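Local coordinates for Thg1-like uncharacterized protein (Bacillus thuringiensis, PDB 4KGM) that probably adds nucleotides to the 5' end of tRNA, in the 3'-to-5' direction, through a polymerase palm-like catalytic domain that binds ATP and magnesium, at residues Ala32-Tyr37 / Pro124-Asp129; Lys58-Asn63 / Ser106-Lys111; Pro24-Ile29 / Ser78-Asn83. All coordinates share one frame; numbering follows the deposited sequence. Where two conformers were deposited one is given.

Contact 1. Residues Ala32-Tyr37 / Pro124-Asp129; sequences AHFHTY and PLATFD. With ATP (adenosine-5'-triphosphate), chain E.
A32 N gives its hydrogen to T127 O across 2.8 Å and almost in line, at 177°, although the donor sits well off the plane of that carbonyl. Beside this bond the methyl of A32, CB, lies 3.3 Å from T127 OG1. Water prolongs the polar seam at two points. One molecule donates to A32 O and accepts from T127 N; a second accepts from Y37 OH and donates to P124 O, 2.8 Å away, so the phenol reaches the backbone indirectly.

In this palm-like domain, segment 32-37 follows strand 25-31, and the turn at H33 and the start of the short helix 34-37 hold the triphosphate of ATP.

The apolar contacts come from the rings of F34, Y37 and F128 around the methyl of A126. The CB of A126 stands over one face of the Y37 ring, 3.9 Å from its centroid, in a CH-pi contact, while P124 O approaches the edge of the same ring close to its plane. Y37 can lie there because its CG is anti to the backbone N (chi1 -179°), which sends the ring across to 124-126. F34 meets A126 CB and F128 through its CZ atom, the two ring planes 52° apart. F112, from helix 97-119, packs edge-to-face on F128 and also touches Y37.

At the ligand, the F34 amide N donates to ATP O1B at 2.9 Å, and H33 N makes a weak bond to O2G on the gamma phosphate. In one of its two conformers, H35 adds ND1 to ATP O2B at 2.6 Å, with that oxygen at the ring edge near its plane. D30 and D75 of the same pocket bind the magnesium ions. From the second subunit, S106 OG is hydrogen-bonded to F128 N.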
loop_
_atom_site.group_PDB
_atom_site.type_symbol
_atom_site.label_atom_id
_atom_site.label_comp_id
_atom_site.label_asym_id
_atom_site.label_seq_id
_atom_site.Cartn_x
_atom_site.Cartn_y
_atom_site.Cartn_z
ATOM N N ALA A 32 -5.385 -17.028 -17.277
ATOM C CA ALA A 32 -3.986 -17.426 -17.153
ATOM C C ALA A 32 -3.594 -18.434 -18.229
ATOM O O ALA A 32 -4.236 -19.475 -18.379
ATOM C CB ALA A 32 -3.718 -17.995 -15.767
ATOM N N HIS A 33 -2.537 -18.111 -18.972
ATOM C CA HIS A 33 -2.017 -18.977 -20.029
ATOM C C HIS A 33 -3.097 -19.404 -21.017
ATOM O O HIS A 33 -3.227 -20.587 -21.329
ATOM C CB HIS A 33 -1.346 -20.219 -19.434
ATOM C CG HIS A 33 -0.255 -19.908 -18.459
ATOM N ND1 HIS A 33 0.867 -19.185 -18.802
ATOM C CD2 HIS A 33 -0.109 -20.229 -17.151
ATOM C CE1 HIS A 33 1.654 -19.070 -17.748
ATOM N NE2 HIS A 33 1.085 -19.695 -16.733
ATOM N N PHE A 34 -3.871 -18.441 -21.508
ATOM C CA PHE A 34 -4.962 -18.757 -22.425
ATOM C C PHE A 34 -4.493 -18.947 -23.865
ATOM O O PHE A 34 -5.300 -19.027 -24.789
ATOM C CB PHE A 34 -6.090 -17.728 -22.320
ATOM C CG PHE A 34 -7.236 -18.185 -21.461
ATOM C CD1 PHE A 34 -7.000 -18.742 -20.214
ATOM C CD2 PHE A 34 -8.544 -18.067 -21.899
ATOM C CE1 PHE A 34 -8.045 -19.172 -19.421
ATOM C CE2 PHE A 34 -9.595 -18.492 -21.108
ATOM C CZ PHE A 34 -9.344 -19.046 -19.867
ATOM N N HIS A 35 -3.180 -19.012 -24.046
ATOM C CA HIS A 35 -2.595 -19.361 -25.333
ATOM C C HIS A 35 -2.567 -20.878 -25.447
ATOM O O HIS A 35 -2.669 -21.438 -26.537
ATOM C CB HIS A 35 -1.175 -18.802 -25.440
ATOM C CG HIS A 35 -0.271 -19.238 -24.328
ATOM N ND1 HIS A 35 -0.204 -18.578 -23.121
ATOM C CD2 HIS A 35 0.602 -20.269 -24.242
ATOM C CE1 HIS A 35 0.671 -19.183 -22.338
ATOM N NE2 HIS A 35 1.174 -20.213 -22.994
ATOM N N THR A 36 -2.427 -21.532 -24.297
ATOM C CA THR A 36 -2.400 -22.985 -24.205
ATOM C C THR A 36 -3.815 -23.529 -24.049
ATOM O O THR A 36 -4.187 -24.516 -24.686
ATOM C CB THR A 36 -1.568 -23.445 -22.991
ATOM O OG1 THR A 36 -0.223 -22.969 -23.120
ATOM C CG2 THR A 36 -1.562 -24.962 -22.883
ATOM N N TYR A 37 -4.597 -22.877 -23.195
ATOM C CA TYR A 37 -5.962 -23.303 -22.917
ATOM C C TYR A 37 -6.847 -23.225 -24.158
ATOM O O TYR A 37 -7.713 -24.074 -24.365
ATOM C CB TYR A 37 -6.565 -22.464 -21.788
ATOM C CG TYR A 37 -7.977 -22.860 -21.417
ATOM C CD1 TYR A 37 -8.214 -23.919 -20.551
ATOM C CD2 TYR A 37 -9.071 -22.172 -21.929
ATOM C CE1 TYR A 37 -9.499 -24.284 -20.207
ATOM C CE2 TYR A 37 -10.362 -22.532 -21.591
ATOM C CZ TYR A 37 -10.569 -23.588 -20.730
ATOM O OH TYR A 37 -11.848 -23.954 -20.388
ATOM N N PRO A 124 -8.593 -28.785 -19.853
ATOM C CA PRO A 124 -7.992 -28.680 -18.520
ATOM C C PRO A 124 -8.609 -27.529 -17.730
ATOM O O PRO A 124 -9.394 -26.754 -18.278
ATOM C CB PRO A 124 -6.517 -28.395 -18.822
ATOM C CG PRO A 124 -6.526 -27.753 -20.167
ATOM C CD PRO A 124 -7.652 -28.401 -20.920
ATOM N N LEU A 125 -8.259 -27.419 -16.456
ATOM C CA LEU A 125 -8.813 -26.368 -15.611
ATOM C C LEU A 125 -8.347 -24.983 -16.048
ATOM O O LEU A 125 -7.156 -24.755 -16.263
ATOM C CB LEU A 125 -8.457 -26.614 -14.145
ATOM C CG LEU A 125 -9.128 -27.839 -13.523
ATOM C CD1 LEU A 125 -8.659 -28.047 -12.092
ATOM C CD2 LEU A 125 -10.641 -27.690 -13.586
ATOM N N ALA A 126 -9.300 -24.067 -16.186
ATOM C CA ALA A 126 -8.989 -22.683 -16.521
ATOM C C ALA A 126 -8.826 -21.863 -15.248
ATOM O O ALA A 126 -9.595 -22.019 -14.298
ATOM C CB ALA A 126 -10.081 -22.090 -17.397
ATOM N N THR A 127 -7.816 -20.999 -15.228
ATOM C CA THR A 127 -7.592 -20.115 -14.090
ATOM C C THR A 127 -7.515 -18.657 -14.529
ATOM O O THR A 127 -7.280 -18.360 -15.702
ATOM C CB THR A 127 -6.315 -20.486 -13.314
ATOM O OG1 THR A 127 -5.202 -20.537 -14.214
ATOM C CG2 THR A 127 -6.478 -21.838 -12.633
ATOM N N PHE A 128 -7.721 -17.753 -13.578
ATOM C CA PHE A 128 -7.740 -16.325 -13.861
ATOM C C PHE A 128 -6.986 -15.557 -12.782
ATOM O O PHE A 128 -6.852 -16.025 -11.651
ATOM C CB PHE A 128 -9.181 -15.811 -13.908
ATOM C CG PHE A 128 -10.014 -16.422 -14.998
ATOM C CD1 PHE A 128 -10.639 -17.644 -14.813
ATOM C CD2 PHE A 128 -10.193 -15.760 -16.201
ATOM C CE1 PHE A 128 -11.409 -18.203 -15.814
ATOM C CE2 PHE A 128 -10.962 -16.314 -17.205
ATOM C CZ PHE A 128 -11.571 -17.536 -17.011
ATOM N N ASP A 129 -6.495 -14.374 -13.132
ATOM C CA ASP A 129 -5.948 -13.466 -12.137
ATOM C C ASP A 129 -6.933 -12.321 -11.959
ATOM O O ASP A 129 -7.853 -12.160 -12.761
ATOM C CB ASP A 129 -4.580 -12.933 -12.563
ATOM C CG ASP A 129 -4.678 -11.683 -13.411
ATOM O OD1 ASP A 129 -5.462 -11.670 -14.385
ATOM O OD2 ASP A 129 -3.972 -10.703 -13.098
HETATM P PG ATP E . -1.010 -14.737 -19.529
HETATM O O1G ATP E . -0.128 -13.598 -19.983
HETATM O O2G ATP E . -0.420 -15.590 -18.430
HETATM O O3G ATP E . -2.445 -14.336 -19.288
HETATM P PB ATP E . -2.082 -15.523 -22.024
HETATM O O1B ATP E . -3.493 -15.526 -21.483
HETATM O O2B ATP E . -1.713 -16.511 -23.104
HETATM O O3B ATP E . -1.045 -15.722 -20.808
HETATM P PA ATP E . -2.842 -13.202 -23.355
HETATM O O1A ATP E . -2.174 -12.058 -24.077
HETATM O O2A ATP E . -3.977 -12.941 -22.394
HETATM O O3A ATP E . -1.721 -14.056 -22.580
HETATM O "O5'" ATP E . -3.343 -14.288 -24.435
HETATM C "C5'" ATP E . -4.724 -14.419 -24.760
HETATM C "C4'" ATP E . -4.906 -15.622 -25.678
HETATM O "O4'" ATP E . -6.259 -16.078 -25.664
HETATM C "C3'" ATP E . -4.560 -15.286 -27.121
HETATM O "O3'" ATP E . -3.362 -15.966 -27.504
HETATM C "C2'" ATP E . -5.728 -15.785 -27.950
HETATM O "O2'" ATP E . -5.267 -16.675 -28.972
HETATM C "C1'" ATP E . -6.630 -16.521 -26.971
HETATM N N9 ATP E . -8.062 -16.231 -27.244
HETATM C C8 ATP E . -8.764 -15.183 -26.773
HETATM N N7 ATP E . -10.048 -15.217 -27.212
HETATM C C5 ATP E . -10.184 -16.312 -27.982
HETATM C C6 ATP E . -11.277 -16.946 -28.756
HETATM N N6 ATP E . -12.518 -16.401 -28.795
HETATM N N1 ATP E . -10.995 -18.088 -29.421
HETATM C C2 ATP E . -9.768 -18.640 -29.391
HETATM N N3 ATP E . -8.731 -18.120 -28.711
HETATM C C4 ATP E . -8.873 -16.977 -28.000
HETATM O O HOH W 1 -5.723 -21.462 -17.675
HETATM O O HOH W 2 -12.007 -25.773 -18.430
#

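Contact 2. Residues Lys58-Asn63 / Ser106-Lys111; sequences KYLAQN and SMATAK
K111 folds its aliphatic chain over the Y59 ring, with CE above one face and 3.9 Å from the centroid in a CH-pi contact. Bends at its second and third torsions curl the chain back over the ring, and K111 CB comes 3.5 Å from Y59 CD2. At the ring's edge, M107 O lies near the plane, 3.5 Å from Y59 CE2. L60 reaches M107 CB at 3.8 Å through its CD2 methyl, and the extended M107 chain brings CE to 3.8 Å from N63 CB.

Two polar interactions hold the Y59-N63 and K111 groups in place. N63 ND2 donates to Y59 O at 2.9 Å and 169°, which leaves the amide nitrogen over the ring face opposite K111 CE. The K111 ammonium continues past the ring to a salt bridge with E114.

The helix segments make an oblique crossing, closer to antiparallel than parallel at 136°, without hydrogen bonds between them. On helix 97-119, S106 OG bonds T109 OG1 of the second subunit, and T109 OG1 bonds its S106 OG. Beneath the pair L60 packs on I77 and I79 of strand 76-81, and L60 and A108 both reach I29 of strand 25-31.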
loop_
_atom_site.group_PDB
_atom_site.type_symbol
_atom_site.label_atom_id
_atom_site.label_comp_id
_atom_site.label_asym_id
_atom_site.label_seq_id
_atom_site.Cartn_x
_atom_site.Cartn_y
_atom_site.Cartn_z
ATOM N N LYS A 58 -22.096 -12.320 -16.788
ATOM C CA LYS A 58 -23.397 -12.171 -16.147
ATOM C C LYS A 58 -23.295 -12.558 -14.681
ATOM O O LYS A 58 -23.750 -11.828 -13.801
ATOM C CB LYS A 58 -24.447 -13.043 -16.838
ATOM C CG LYS A 58 -24.774 -12.639 -18.269
ATOM C CD LYS A 58 -25.857 -13.541 -18.846
ATOM C CE LYS A 58 -26.243 -13.132 -20.256
ATOM N NZ LYS A 58 -27.355 -13.972 -20.784
ATOM N N TYR A 59 -22.685 -13.713 -14.433
ATOM C CA TYR A 59 -22.514 -14.249 -13.088
ATOM C C TYR A 59 -21.776 -13.271 -12.176
ATOM O O TYR A 59 -22.085 -13.162 -10.990
ATOM C CB TYR A 59 -21.762 -15.580 -13.159
ATOM C CG TYR A 59 -21.584 -16.288 -11.835
ATOM C CD1 TYR A 59 -22.665 -16.866 -11.183
ATOM C CD2 TYR A 59 -20.330 -16.398 -11.249
ATOM C CE1 TYR A 59 -22.503 -17.523 -9.978
ATOM C CE2 TYR A 59 -20.158 -17.053 -10.043
ATOM C CZ TYR A 59 -21.246 -17.614 -9.413
ATOM O OH TYR A 59 -21.078 -18.268 -8.212
ATOM N N LEU A 60 -20.805 -12.559 -12.741
ATOM C CA LEU A 60 -20.030 -11.578 -11.990
ATOM C C LEU A 60 -20.882 -10.370 -11.613
ATOM O O LEU A 60 -20.902 -9.949 -10.457
ATOM C CB LEU A 60 -18.810 -11.127 -12.798
ATOM C CG LEU A 60 -17.670 -12.136 -12.935
ATOM C CD1 LEU A 60 -16.684 -11.692 -14.002
ATOM C CD2 LEU A 60 -16.964 -12.322 -11.601
ATOM N N ALA A 61 -21.587 -9.822 -12.597
ATOM C CA ALA A 61 -22.402 -8.633 -12.389
ATOM C C ALA A 61 -23.542 -8.890 -11.409
ATOM O O ALA A 61 -23.962 -7.988 -10.686
ATOM C CB ALA A 61 -22.943 -8.127 -13.715
ATOM N N GLN A 62 -24.031 -10.126 -11.388
ATOM C CA GLN A 62 -25.130 -10.507 -10.508
ATOM C C GLN A 62 -24.695 -10.615 -9.050
ATOM O O GLN A 62 -25.515 -10.480 -8.142
ATOM C CB GLN A 62 -25.733 -11.842 -10.956
ATOM C CG GLN A 62 -26.523 -11.771 -12.252
ATOM C CD GLN A 62 -26.759 -13.137 -12.873
ATOM O OE1 GLN A 62 -25.963 -14.062 -12.697
ATOM N NE2 GLN A 62 -27.860 -13.270 -13.605
ATOM N N ASN A 63 -23.408 -10.862 -8.827
ATOM C CA ASN A 63 -22.917 -11.144 -7.482
ATOM C C ASN A 63 -21.981 -10.091 -6.894
ATOM O O ASN A 63 -21.489 -10.252 -5.778
ATOM C CB ASN A 63 -22.249 -12.521 -7.434
ATOM C CG ASN A 63 -23.254 -13.657 -7.467
ATOM O OD1 ASN A 63 -23.733 -14.109 -6.425
ATOM N ND2 ASN A 63 -23.580 -14.126 -8.668
ATOM N N SER A 106 -12.069 -15.745 -8.338
ATOM C CA SER A 106 -12.678 -16.996 -7.903
ATOM C C SER A 106 -14.035 -17.205 -8.566
ATOM O O SER A 106 -14.313 -18.280 -9.099
ATOM C CB SER A 106 -12.833 -17.011 -6.383
ATOM O OG SER A 106 -13.431 -18.216 -5.936
ATOM N N MET A 107 -14.873 -16.173 -8.529
ATOM C CA MET A 107 -16.195 -16.233 -9.141
ATOM C C MET A 107 -16.094 -16.500 -10.635
ATOM O O MET A 107 -16.831 -17.324 -11.178
ATOM C CB MET A 107 -16.962 -14.930 -8.905
ATOM C CG MET A 107 -17.538 -14.780 -7.505
ATOM S SD MET A 107 -18.331 -13.176 -7.269
ATOM C CE MET A 107 -18.988 -13.375 -5.613
ATOM N N ALA A 108 -15.179 -15.795 -11.293
ATOM C CA ALA A 108 -14.958 -15.974 -12.721
ATOM C C ALA A 108 -14.513 -17.404 -13.004
ATOM O O ALA A 108 -14.995 -18.037 -13.938
ATOM C CB ALA A 108 -13.925 -14.979 -13.231
ATOM N N THR A 109 -13.603 -17.905 -12.176
ATOM C CA THR A 109 -13.094 -19.265 -12.308
ATOM C C THR A 109 -14.198 -20.312 -12.165
ATOM O O THR A 109 -14.269 -21.262 -12.947
ATOM C CB THR A 109 -11.996 -19.544 -11.266
ATOM O OG1 THR A 109 -10.909 -18.632 -11.461
ATOM C CG2 THR A 109 -11.483 -20.967 -11.391
ATOM N N ALA A 110 -15.063 -20.128 -11.171
ATOM C CA ALA A 110 -16.119 -21.095 -10.880
ATOM C C ALA A 110 -17.116 -21.231 -12.030
ATOM O O ALA A 110 -17.386 -22.336 -12.504
ATOM C CB ALA A 110 -16.841 -20.723 -9.590
ATOM N N LYS A 111 -17.660 -20.104 -12.474
ATOM C CA LYS A 111 -18.666 -20.106 -13.528
ATOM C C LYS A 111 -18.094 -20.567 -14.866
ATOM O O LYS A 111 -18.703 -21.389 -15.553
ATOM C CB LYS A 111 -19.305 -18.720 -13.665
ATOM C CG LYS A 111 -20.328 -18.598 -14.794
ATOM C CD LYS A 111 -21.412 -19.670 -14.707
ATOM C CE LYS A 111 -22.205 -19.579 -13.412
ATOM N NZ LYS A 111 -23.186 -20.694 -13.278
#

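Contact 3. Residues Pro24-Ile29 / Ser78-Asn83; sequences PVIVRI and SILITN
V25 pairs with I81 and V27 with I79 as antiparallel hydrogen-bonded pairs, with I26-L80 and R28-S78 as the non-hydrogen-bonded pairs beside them and 161° between the N-to-C directions of the strand segments. Four amide-to-carbonyl bonds close the register, among them V25 N to I81 O at 2.7 Å and V27 N to I79 O at 2.9 Å. The CA-H of I26 adds a contact to I79 O, with I26 CA 3.3 Å from I79 O.

On one face, V25 and I81 stand side by side, pointing the same way, with V25 CB 4.0 Å from I81 CB. The CD1 of I81 leans diagonally to V27 CG2 at 3.7 Å, since I81 CG1 lies anti to the carbonyl carbon (chi1 -47°). I29 and I79 extend this row by a contact between their CD1 methyls. Helix 97-119 covers it, through I100 and S104 on V27.

The other face carries I26 and L80, where I26 CD1 meets L80 CD1 at 3.8 Å, and then turns polar. R28 lays its CD 3.6 Å from S78 OG, but their polar ends go elsewhere: S78 OG and R28 NH1 both bond Y143 OH of helix 140-160, and R28 NH2 forms a salt bridge with E12 of the second subunit.

Aliphatic packing on the V25/V27/I79/I81 face and at I26-L80 therefore buries the four-bond backbone pairing, whereas the R28-S78 end gathers hydrogen bonds and a charge linked to the neighbouring subunit.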
loop_
_atom_site.group_PDB
_atom_site.type_symbol
_atom_site.label_atom_id
_atom_site.label_comp_id
_atom_site.label_asym_id
_atom_site.label_seq_id
_atom_site.Cartn_x
_atom_site.Cartn_y
_atom_site.Cartn_z
ATOM N N PRO A 24 -15.277 5.621 -8.466
ATOM C CA PRO A 24 -15.350 4.480 -9.387
ATOM C C PRO A 24 -14.268 3.431 -9.148
ATOM O O PRO A 24 -13.094 3.772 -9.000
ATOM C CB PRO A 24 -15.142 5.129 -10.756
ATOM C CG PRO A 24 -15.680 6.501 -10.597
ATOM C CD PRO A 24 -15.356 6.907 -9.184
ATOM N N VAL A 25 -14.676 2.166 -9.108
ATOM C CA VAL A 25 -13.743 1.051 -8.977
ATOM C C VAL A 25 -13.767 0.181 -10.233
ATOM O O VAL A 25 -14.835 -0.166 -10.737
ATOM C CB VAL A 25 -14.073 0.179 -7.744
ATOM C CG1 VAL A 25 -13.313 -1.138 -7.794
ATOM C CG2 VAL A 25 -13.758 0.933 -6.460
ATOM N N ILE A 26 -12.586 -0.155 -10.738
ATOM C CA ILE A 26 -12.466 -1.036 -11.890
ATOM C C ILE A 26 -11.774 -2.340 -11.507
ATOM O O ILE A 26 -10.702 -2.328 -10.898
ATOM C CB ILE A 26 -11.677 -0.368 -13.032
ATOM C CG1 ILE A 26 -12.448 0.831 -13.585
ATOM C CG2 ILE A 26 -11.395 -1.368 -14.143
ATOM C CD1 ILE A 26 -13.735 0.455 -14.276
ATOM N N VAL A 27 -12.396 -3.461 -11.862
ATOM C CA VAL A 27 -11.797 -4.774 -11.653
ATOM C C VAL A 27 -11.567 -5.468 -12.991
ATOM O O VAL A 27 -12.502 -5.635 -13.777
ATOM C CB VAL A 27 -12.700 -5.673 -10.793
ATOM C CG1 VAL A 27 -12.072 -7.052 -10.632
ATOM C CG2 VAL A 27 -12.950 -5.034 -9.435
ATOM N N ARG A 28 -10.327 -5.864 -13.258
ATOM C CA ARG A 28 -10.033 -6.626 -14.467
ATOM C C ARG A 28 -9.604 -8.059 -14.156
ATOM O O ARG A 28 -8.756 -8.300 -13.296
ATOM C CB ARG A 28 -8.992 -5.926 -15.354
ATOM C CG ARG A 28 -8.828 -6.599 -16.721
ATOM C CD ARG A 28 -8.090 -5.731 -17.737
ATOM N NE ARG A 28 -6.670 -5.581 -17.428
ATOM C CZ ARG A 28 -6.104 -4.440 -17.051
ATOM N NH1 ARG A 28 -6.835 -3.338 -16.945
ATOM N NH2 ARG A 28 -4.804 -4.396 -16.787
ATOM N N ILE A 29 -10.213 -9.004 -14.854
ATOM C CA ILE A 29 -9.892 -10.411 -14.704
ATOM C C ILE A 29 -9.341 -10.925 -16.026
ATOM O O ILE A 29 -9.954 -10.745 -17.059
ATOM C CB ILE A 29 -11.146 -11.207 -14.291
ATOM C CG1 ILE A 29 -11.547 -10.853 -12.869
ATOM C CG2 ILE A 29 -10.913 -12.698 -14.391
ATOM C CD1 ILE A 29 -13.027 -10.955 -12.617
ATOM N N SER A 78 -13.364 -6.768 -17.716
ATOM C CA SER A 78 -13.319 -5.549 -16.918
ATOM C C SER A 78 -14.686 -5.256 -16.315
ATOM O O SER A 78 -15.705 -5.345 -16.997
ATOM C CB SER A 78 -12.850 -4.359 -17.757
ATOM O OG SER A 78 -11.478 -4.472 -18.086
ATOM N N ILE A 79 -14.701 -4.908 -15.032
ATOM C CA ILE A 79 -15.947 -4.627 -14.330
ATOM C C ILE A 79 -15.924 -3.244 -13.687
ATOM O O ILE A 79 -15.007 -2.918 -12.930
ATOM C CB ILE A 79 -16.219 -5.679 -13.241
ATOM C CG1 ILE A 79 -16.122 -7.089 -13.830
ATOM C CG2 ILE A 79 -17.579 -5.441 -12.596
ATOM C CD1 ILE A 79 -16.058 -8.184 -12.791
ATOM N N LEU A 80 -16.930 -2.430 -13.998
ATOM C CA LEU A 80 -17.068 -1.112 -13.388
ATOM C C LEU A 80 -17.943 -1.181 -12.146
ATOM O O LEU A 80 -19.117 -1.548 -12.221
ATOM C CB LEU A 80 -17.660 -0.106 -14.378
ATOM C CG LEU A 80 -18.158 1.206 -13.760
ATOM C CD1 LEU A 80 -17.014 1.989 -13.130
ATOM C CD2 LEU A 80 -18.887 2.055 -14.787
ATOM N N ILE A 81 -17.364 -0.823 -11.004
ATOM C CA ILE A 81 -18.097 -0.816 -9.744
ATOM C C ILE A 81 -18.189 0.600 -9.186
ATOM O O ILE A 81 -17.184 1.306 -9.097
ATOM C CB ILE A 81 -17.420 -1.716 -8.695
ATOM C CG1 ILE A 81 -17.066 -3.076 -9.301
ATOM C CG2 ILE A 81 -18.317 -1.888 -7.483
ATOM C CD1 ILE A 81 -16.301 -3.977 -8.359
ATOM N N THR A 82 -19.397 1.014 -8.824
ATOM C CA THR A 82 -19.598 2.305 -8.178
ATOM C C THR A 82 -20.195 2.095 -6.794
ATOM O O THR A 82 -21.006 1.192 -6.593
ATOM C CB THR A 82 -20.524 3.229 -8.996
ATOM O OG1 THR A 82 -21.839 2.662 -9.058
ATOM C CG2 THR A 82 -19.982 3.421 -10.403
ATOM N N ASN A 83 -19.793 2.932 -5.842
ATOM C CA ASN A 83 -20.254 2.800 -4.465
ATOM C C ASN A 83 -20.748 4.121 -3.884
ATOM O O ASN A 83 -20.673 4.341 -2.676
ATOM C CB ASN A 83 -19.139 2.233 -3.587
ATOM C CG ASN A 83 -17.860 3.042 -3.682
ATOM O OD1 ASN A 83 -17.821 4.091 -4.330
ATOM N ND2 ASN A 83 -16.803 2.560 -3.035
#

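The three contacts pin together one palm-like domain around its antiparallel sheet. Contact 3 joins strands 25-31 and 76-81, and contact 1 brings in strand 128-134, the neighbour of 25-31 on its other side. Contact 2 packs helices 47-63 and 97-119 on that sheet, its centre about 13 Å from that of contact 3 and 16 Å from that of contact 1; the centres of contacts 1 and 3 are about 22 Å apart. Along the chain, contact 2 falls wholly between the segments of contact 1, while contact 3 alternates with each of the others. I29 packs on F128, which in turn touches T109 and meets F34 beside the ATP-binding turn. The second subunit reaches all three.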